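Local coordinates for intracellular serine protease (Bacillus licheniformis, PDB 4ZOQ), which is a subtilase-family lanthipeptide protease that cleaves peptide bonds sequence-specifically, probably through a catalytic charge relay, at residues W71-G76 / M123-N128; A258-L263 / G268-Y273. One frame throughout, in Å; residues are numbered along the deposited sequence.

Interaction 1 (W71-G76 / M123-N128)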
ATOM      1  N   TRP B  71      -3.112  15.003  -0.503  1.00 46.82           N
ATOM      2  CA  TRP B  71      -4.408  15.277   0.076  1.00 43.28           C
ATOM      3  C   TRP B  71      -4.728  14.424   1.308  1.00 47.80           C
ATOM      4  O   TRP B  71      -4.459  13.224   1.346  1.00 46.84           O
ATOM      5  CB  TRP B  71      -5.474  15.083  -0.991  1.00 43.96           C
ATOM      6  CG  TRP B  71      -6.780  15.682  -0.628  1.00 49.27           C
ATOM      7  CD1 TRP B  71      -7.948  15.032  -0.384  1.00 46.86           C
ATOM      8  CD2 TRP B  71      -7.038  17.078  -0.414  1.00 51.89           C
ATOM      9  NE1 TRP B  71      -8.936  15.943  -0.070  1.00 51.46           N
ATOM     10  CE2 TRP B  71      -8.396  17.204  -0.068  1.00 49.02           C
ATOM     11  CE3 TRP B  71      -6.250  18.234  -0.490  1.00 48.94           C
ATOM     12  CZ2 TRP B  71      -8.990  18.437   0.192  1.00 52.07           C
ATOM     13  CZ3 TRP B  71      -6.842  19.462  -0.225  1.00 56.15           C
ATOM     14  CH2 TRP B  71      -8.199  19.553   0.103  1.00 52.14           C
ATOM     15  N   ASN B  72      -5.235  15.083   2.343  1.00 45.03           N
ATOM     16  CA  ASN B  72      -5.804  14.422   3.505  1.00 44.97           C
ATOM     17  C   ASN B  72      -7.330  14.298   3.334  1.00 50.30           C
ATOM     18  O   ASN B  72      -8.051  15.300   3.379  1.00 49.48           O
ATOM     19  CB  ASN B  72      -5.438  15.202   4.768  1.00 43.17           C
ATOM     20  CG  ASN B  72      -6.023  14.616   6.031  1.00 44.95           C
ATOM     21  OD1 ASN B  72      -6.950  13.801   6.010  1.00 44.37           O
ATOM     22  ND2 ASN B  72      -5.475  15.048   7.169  1.00 49.62           N
ATOM     23  N   TYR B  73      -7.826  13.081   3.123  1.00 47.08           N
ATOM     24  CA  TYR B  73      -9.255  12.895   2.868  1.00 46.39           C
ATOM     25  C   TYR B  73     -10.073  12.895   4.148  1.00 49.24           C
ATOM     26  O   TYR B  73     -11.300  12.961   4.107  1.00 50.69           O
ATOM     27  CB  TYR B  73      -9.503  11.606   2.081  1.00 39.21           C
ATOM     28  CG  TYR B  73      -8.937  11.675   0.685  1.00 42.28           C
ATOM     29  CD1 TYR B  73      -9.733  12.053  -0.395  1.00 43.63           C
ATOM     30  CD2 TYR B  73      -7.596  11.412   0.448  1.00 40.16           C
ATOM     31  CE1 TYR B  73      -9.215  12.137  -1.669  1.00 40.49           C
ATOM     32  CE2 TYR B  73      -7.066  11.499  -0.823  1.00 41.99           C
ATOM     33  CZ  TYR B  73      -7.876  11.856  -1.879  1.00 42.13           C
ATOM     34  OH  TYR B  73      -7.334  11.933  -3.147  1.00 39.98           O
ATOM     35  N   ILE B  74      -9.398  12.804   5.284  1.00 47.98           N
ATOM     36  CA  ILE B  74     -10.088  12.761   6.563  1.00 52.80           C
ATOM     37  C   ILE B  74     -10.502  14.175   6.973  1.00 55.66           C
ATOM     38  O   ILE B  74     -11.592  14.379   7.502  1.00 53.47           O
ATOM     39  CB  ILE B  74      -9.221  12.066   7.654  1.00 51.82           C
ATOM     40  CG1 ILE B  74      -9.208  10.563   7.391  1.00 49.98           C
ATOM     41  CG2 ILE B  74      -9.791  12.283   9.045  1.00 48.29           C
ATOM     42  CD1 ILE B  74      -8.226   9.793   8.232  1.00 47.35           C
ATOM     43  N   ASP B  75      -9.613  15.140   6.759  1.00 55.05           N
ATOM     44  CA  ASP B  75      -9.891  16.515   7.138  1.00 51.43           C
ATOM     45  C   ASP B  75     -10.146  17.442   5.953  1.00 55.22           C
ATOM     46  O   ASP B  75     -10.374  18.632   6.142  1.00 60.37           O
ATOM     47  CB  ASP B  75      -8.726  17.055   7.957  1.00 50.42           C
ATOM     48  CG  ASP B  75      -8.558  16.326   9.268  1.00 59.41           C
ATOM     49  OD1 ASP B  75      -9.496  15.601   9.677  1.00 56.21           O
ATOM     50  OD2 ASP B  75      -7.471  16.460   9.874  1.00 68.50           O
ATOM     51  N   GLY B  76     -10.088  16.910   4.737  1.00 58.42           N
ATOM     52  CA  GLY B  76     -10.264  17.733   3.549  1.00 52.69           C
ATOM     53  C   GLY B  76      -9.252  18.845   3.391  1.00 55.04           C
ATOM     54  O   GLY B  76      -9.555  19.891   2.803  1.00 64.60           O
ATOM     55  N   MET B 123      -7.558   5.993  -4.576  1.00 34.62           N
ATOM     56  CA  MET B 123      -7.086   5.186  -5.687  1.00 35.51           C
ATOM     57  C   MET B 123      -7.397   5.900  -6.986  1.00 37.50           C
ATOM     58  O   MET B 123      -6.526   6.077  -7.847  1.00 39.79           O
ATOM     59  CB  MET B 123      -7.736   3.793  -5.687  1.00 34.82           C
ATOM     60  CG  MET B 123      -7.222   2.861  -4.585  1.00 35.64           C
ATOM     61  SD  MET B 123      -8.125   1.286  -4.500  1.00 38.81           S
ATOM     62  CE  MET B 123      -7.628   0.453  -6.021  1.00 30.98           C
ATOM     63  N   VAL B 124      -8.638   6.348  -7.108  1.00 36.81           N
ATOM     64  CA  VAL B 124      -9.075   6.942  -8.345  1.00 37.30           C
ATOM     65  C   VAL B 124      -8.339   8.245  -8.603  1.00 37.18           C
ATOM     66  O   VAL B 124      -7.843   8.487  -9.710  1.00 39.53           O
ATOM     67  CB  VAL B 124     -10.585   7.163  -8.330  1.00 38.99           C
ATOM     68  CG1 VAL B 124     -10.996   7.944  -9.564  1.00 37.80           C
ATOM     69  CG2 VAL B 124     -11.270   5.819  -8.307  1.00 32.37           C
ATOM     70  N   ASP B 125      -8.224   9.068  -7.574  1.00 38.14           N
ATOM     71  CA  ASP B 125      -7.495  10.322  -7.717  1.00 37.11           C
ATOM     72  C   ASP B 125      -6.064  10.061  -8.132  1.00 37.34           C
ATOM     73  O   ASP B 125      -5.559  10.705  -9.053  1.00 40.25           O
ATOM     74  CB  ASP B 125      -7.530  11.136  -6.417  1.00 38.84           C
ATOM     75  CG  ASP B 125      -8.898  11.759  -6.148  1.00 37.91           C
ATOM     76  OD1 ASP B 125      -9.719  11.832  -7.088  1.00 39.89           O
ATOM     77  OD2 ASP B 125      -9.155  12.173  -5.002  1.00 38.28           O
ATOM     78  N   ALA B 126      -5.424   9.099  -7.472  1.00 36.46           N
ATOM     79  CA  ALA B 126      -4.020   8.792  -7.728  1.00 36.42           C
ATOM     80  C   ALA B 126      -3.801   8.407  -9.195  1.00 34.82           C
ATOM     81  O   ALA B 126      -2.801   8.813  -9.816  1.00 30.79           O
ATOM     82  CB  ALA B 126      -3.536   7.667  -6.782  1.00 35.28           C
ATOM     83  N   VAL B 127      -4.751   7.642  -9.742  1.00 33.34           N
ATOM     84  CA  VAL B 127      -4.745   7.279 -11.157  1.00 33.04           C
ATOM     85  C   VAL B 127      -4.836   8.526 -12.044  1.00 37.73           C
ATOM     86  O   VAL B 127      -4.029   8.724 -12.966  1.00 35.12           O
ATOM     87  CB  VAL B 127      -5.925   6.344 -11.501  1.00 34.93           C
ATOM     88  CG1 VAL B 127      -5.993   6.102 -12.982  1.00 34.57           C
ATOM     89  CG2 VAL B 127      -5.789   5.014 -10.775  1.00 35.43           C
ATOM     90  N   ASN B 128      -5.833   9.364 -11.762  1.00 38.79           N
ATOM     91  CA  ASN B 128      -6.074  10.579 -12.551  1.00 38.31           C
ATOM     92  C   ASN B 128      -4.914  11.595 -12.447  1.00 40.15           C
ATOM     93  O   ASN B 128      -4.738  12.427 -13.340  1.00 38.85           O
ATOM     94  CB  ASN B 128      -7.390  11.242 -12.123  1.00 37.52           C
ATOM     95  CG  ASN B 128      -8.631  10.407 -12.488  1.00 38.84           C
ATOM     96  OD1 ASN B 128      -8.585   9.496 -13.324  1.00 35.36           O
ATOM     97  ND2 ASN B 128      -9.742  10.718 -11.838  1.00 35.18           N
TER
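Tyr73 and Asp125 reach for each other from opposite directions and meet through one short bond: Tyr73 OH donates to Asp125 OD2 over 2.6 Å. Ring and carboxylate are nearly coplanar, their planes only 25° apart, and OD2 lies at the edge of the phenol rather than over a face. There Asp125 OD2 also comes within 3.3 Å of Tyr73 CE1. The lone pair that OD2 offers is the anti one, on the side away from OD1. On the helix, Asp125 sends CG anti to its carbonyl carbon, with chi1 at -73°, and this brings the carboxylate out towards the phenol.

The ring is also covered from its own segment. Trp71 presents its edge to one face of Tyr73, with Trp71 CD1 3.3 Å above the ring plane and over its centre. The chain turns at Tyr73 itself: Asn72 OD1 reaches past it to accept from Ile74 N at 2.7 Å, making an Asx turn, and also from Asp75 N at 3.1 Å, the latter approaching from above the carbonyl plane. Elsewhere Tyr73 packs on Tyr106 of strand 102-110 and on Asn118, Lys121 and Ala122 of helix 116-128, so the link to Asp125 extends a side chain already laid along that helix.

The contact thus joins the turn after strand 71-72 to a helix flanking the central sheet of the subtilisin-like fold, at the protein surface. Chemically, a neutral phenol donating a hydrogen bond to a carboxylate adds no charge, and it probably steadies the negative charge of Asp125 while limiting rotation of the Tyr73 hydroxyl.

Interaction 2 (A258-L263 / G268-Y273); sequences ALDQML and GYSLSY
Asp260 of helix 258-262 turns its carboxylate onto strand 269-272 and grips two successive residues of it. Strands 246-249 and 269-272 form an antiparallel pair, and helix 258-262 sits in the connection between them. The short axes of helix and strand approach to 7.8 Å, at 115° between their directions.

Asp260 OD1 accepts from Leu271 N over 2.8 Å in a fairly straight bond (160° at the hydrogen), met on the syn side and somewhat out of the carboxylate plane. Asp260 OD2 accepts a hydrogen bond from Ser270 OG at 2.6 Å, on its syn lone pair, and has a further hydrogen bond just outside the segment. Ser270 meets it by holding OG anti to the backbone N (chi1 -175°). A water adds a second route, donating to Asp260 OD1 at 2.6 Å and to Leu271 O at 3.0 Å, so that both the N and the O of Leu271 are served. Both carboxylate oxygens are therefore engaged in a buried setting. An alanine here removes the carboxylate, which would probably leave the Leu271 amide and the Ser270 hydroxyl without a mate in a buried place and the water less firmly held.

Other polar groups find partners nearby. Thr257 OG1 accepts from the backbone N of Asp260 at the start of the helix, Tyr269 O is met by Asn256 ND2, Ser270 O by Thr248 OG1, and the hydroxyl of Tyr269 bonds to Asp60.

Next to these polar bonds the contact is apolar. Leu259 and Leu263, one helical turn apart, each cross Leu271 at about a right angle, and both reach the same methyl: Leu271 CD2 lies 4.2 Å from Leu259 CD2 and 3.6 Å from Leu263 CD1.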
ATOM      1  N   ALA B 258      11.174   2.259  23.175  1.00 39.49           N
ATOM      2  CA  ALA B 258      12.203   1.886  24.159  1.00 42.10           C
ATOM      3  C   ALA B 258      13.269   0.931  23.583  1.00 38.43           C
ATOM      4  O   ALA B 258      14.436   1.015  23.923  1.00 40.44           O
ATOM      5  CB  ALA B 258      11.552   1.275  25.389  1.00 40.90           C
ATOM      6  N   LEU B 259      12.856   0.017  22.716  1.00 41.86           N
ATOM      7  CA  LEU B 259      13.783  -0.893  22.047  1.00 36.13           C
ATOM      8  C   LEU B 259      14.740  -0.108  21.171  1.00 40.94           C
ATOM      9  O   LEU B 259      15.954  -0.384  21.152  1.00 42.24           O
ATOM     10  CB  LEU B 259      13.016  -1.888  21.191  1.00 38.13           C
ATOM     11  CG  LEU B 259      13.826  -2.856  20.337  1.00 40.20           C
ATOM     12  CD1 LEU B 259      14.619  -3.797  21.233  1.00 33.24           C
ATOM     13  CD2 LEU B 259      12.897  -3.617  19.392  1.00 34.61           C
ATOM     14  N   ASP B 260      14.205   0.882  20.454  1.00 37.84           N
ATOM     15  CA  ASP B 260      15.049   1.709  19.618  1.00 38.42           C
ATOM     16  C   ASP B 260      16.081   2.454  20.483  1.00 39.56           C
ATOM     17  O   ASP B 260      17.276   2.453  20.174  1.00 38.22           O
ATOM     18  CB  ASP B 260      14.221   2.731  18.808  1.00 38.38           C
ATOM     19  CG  ASP B 260      13.272   2.079  17.803  1.00 39.40           C
ATOM     20  OD1 ASP B 260      13.612   1.018  17.248  1.00 40.53           O
ATOM     21  OD2 ASP B 260      12.184   2.635  17.546  1.00 39.51           O
ATOM     22  N   GLN B 261      15.614   3.053  21.580  1.00 41.61           N
ATOM     23  CA  GLN B 261      16.474   3.862  22.446  1.00 44.18           C
ATOM     24  C   GLN B 261      17.562   2.992  23.021  1.00 42.32           C
ATOM     25  O   GLN B 261      18.739   3.375  23.014  1.00 40.68           O
ATOM     26  CB  GLN B 261      15.693   4.522  23.578  1.00 41.30           C
ATOM     27  CG  GLN B 261      14.324   4.967  23.176  1.00 48.59           C
ATOM     28  CD  GLN B 261      13.580   5.690  24.286  1.00 63.53           C
ATOM     29  OE1 GLN B 261      13.173   5.089  25.303  1.00 68.38           O
ATOM     30  NE2 GLN B 261      13.340   6.981  24.069  1.00 64.22           N
ATOM     31  N   MET B 262      17.173   1.812  23.492  1.00 33.45           N
ATOM     32  CA  MET B 262      18.149   0.873  24.019  1.00 40.28           C
ATOM     33  C   MET B 262      19.214   0.492  22.992  1.00 41.76           C
ATOM     34  O   MET B 262      20.358   0.243  23.357  1.00 45.46           O
ATOM     35  CB  MET B 262      17.449  -0.399  24.495  1.00 37.41           C
ATOM     36  CG  MET B 262      18.409  -1.410  25.070  1.00 39.47           C
ATOM     37  SD  MET B 262      17.681  -3.048  25.244  1.00 42.78           S
ATOM     38  CE  MET B 262      18.165  -3.822  23.711  1.00 41.39           C
ATOM     39  N   LEU B 263      18.860   0.501  21.707  1.00 43.65           N
ATOM     40  CA  LEU B 263      19.813   0.139  20.651  1.00 42.74           C
ATOM     41  C   LEU B 263      20.463   1.384  20.036  1.00 40.47           C
ATOM     42  O   LEU B 263      21.156   1.301  19.017  1.00 38.29           O
ATOM     43  CB  LEU B 263      19.131  -0.719  19.571  1.00 42.75           C
ATOM     44  CG  LEU B 263      18.662  -2.119  20.008  1.00 44.11           C
ATOM     45  CD1 LEU B 263      17.847  -2.829  18.913  1.00 38.51           C
ATOM     46  CD2 LEU B 263      19.853  -2.986  20.449  1.00 40.70           C
ATOM     47  N   GLY B 268      13.734   9.486  14.025  1.00 43.35           N
ATOM     48  CA  GLY B 268      13.725   9.484  12.577  1.00 38.16           C
ATOM     49  C   GLY B 268      13.787   8.066  12.045  1.00 37.97           C
ATOM     50  O   GLY B 268      13.648   7.857  10.839  1.00 37.05           O
ATOM     51  N   TYR B 269      14.091   7.110  12.931  1.00 35.69           N
ATOM     52  CA  TYR B 269      14.126   5.694  12.576  1.00 32.06           C
ATOM     53  C   TYR B 269      13.507   4.863  13.675  1.00 36.66           C
ATOM     54  O   TYR B 269      13.506   5.272  14.843  1.00 33.67           O
ATOM     55  CB  TYR B 269      15.557   5.210  12.291  1.00 29.62           C
ATOM     56  CG  TYR B 269      16.258   6.072  11.272  1.00 33.57           C
ATOM     57  CD1 TYR B 269      15.975   5.947   9.909  1.00 31.44           C
ATOM     58  CD2 TYR B 269      17.194   7.022  11.666  1.00 34.61           C
ATOM     59  CE1 TYR B 269      16.595   6.758   8.969  1.00 31.91           C
ATOM     60  CE2 TYR B 269      17.833   7.827  10.728  1.00 34.82           C
ATOM     61  CZ  TYR B 269      17.527   7.690   9.381  1.00 34.09           C
ATOM     62  OH  TYR B 269      18.164   8.481   8.450  1.00 39.81           O
ATOM     63  N   SER B 270      12.964   3.702  13.296  1.00 34.02           N
ATOM     64  CA  SER B 270      12.401   2.756  14.262  1.00 32.64           C
ATOM     65  C   SER B 270      12.464   1.317  13.737  1.00 33.24           C
ATOM     66  O   SER B 270      12.310   1.041  12.536  1.00 35.77           O
ATOM     67  CB  SER B 270      10.960   3.115  14.636  1.00 35.20           C
ATOM     68  OG  SER B 270      10.453   2.262  15.665  1.00 35.06           O
ATOM     69  N   LEU B 271      12.662   0.400  14.662  1.00 30.58           N
ATOM     70  CA  LEU B 271      12.704  -1.002  14.359  1.00 32.87           C
ATOM     71  C   LEU B 271      11.273  -1.515  14.350  1.00 33.96           C
ATOM     72  O   LEU B 271      10.497  -1.269  15.279  1.00 36.23           O
ATOM     73  CB  LEU B 271      13.553  -1.703  15.409  1.00 33.34           C
ATOM     74  CG  LEU B 271      14.634  -2.658  14.943  1.00 39.40           C
ATOM     75  CD1 LEU B 271      15.477  -2.029  13.830  1.00 31.18           C
ATOM     76  CD2 LEU B 271      15.484  -2.940  16.156  1.00 35.24           C
ATOM     77  N   SER B 272      10.916  -2.244  13.309  1.00 32.64           N
ATOM     78  CA  SER B 272       9.538  -2.674  13.145  1.00 31.23           C
ATOM     79  C   SER B 272       9.448  -3.929  12.275  1.00 32.53           C
ATOM     80  O   SER B 272      10.471  -4.545  11.953  1.00 29.91           O
ATOM     81  CB  SER B 272       8.734  -1.515  12.522  1.00 34.06           C
ATOM     82  OG  SER B 272       7.332  -1.739  12.553  1.00 37.36           O
ATOM     83  N   TYR B 273       8.226  -4.283  11.882  1.00 32.83           N
ATOM     84  CA  TYR B 273       7.964  -5.446  11.035  1.00 31.60           C
ATOM     85  C   TYR B 273       6.553  -5.355  10.434  1.00 31.21           C
ATOM     86  O   TYR B 273       5.720  -4.618  10.939  1.00 31.78           O
ATOM     87  CB  TYR B 273       8.155  -6.744  11.840  1.00 29.95           C
ATOM     88  CG  TYR B 273       7.041  -7.041  12.831  1.00 30.34           C
ATOM     89  CD1 TYR B 273       5.828  -7.586  12.423  1.00 28.62           C
ATOM     90  CD2 TYR B 273       7.206  -6.753  14.192  1.00 34.66           C
ATOM     91  CE1 TYR B 273       4.799  -7.848  13.337  1.00 29.50           C
ATOM     92  CE2 TYR B 273       6.188  -7.016  15.122  1.00 34.20           C
ATOM     93  CZ  TYR B 273       4.984  -7.564  14.684  1.00 34.07           C
ATOM     94  OH  TYR B 273       3.981  -7.839  15.595  1.00 31.87           O
TER
HETATM   95  O   HOH W   1      11.600  -0.541  17.933  1.00 36.60           O

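Followed from the N terminus, the chain passes Asp51, a predicted charge-relay residue, before reaching 71-76. Interaction 1 then closes a long excursion of 46 residues, which includes helix 86-97, opening with the predicted charge-relay residue His86, and strand 102-110 of the central sheet. Interaction 2 closes a far shorter one, with four residues between its two segments. The two are in series, neither nested nor crossed, with centres about 31 Å apart. Interaction 1 ties a turn to a helix flanking the main sheet; interaction 2 fastens a peripheral helix to the two-stranded sheet just ahead of helix 275-297, where the predicted charge-relay residue Ser276 lies.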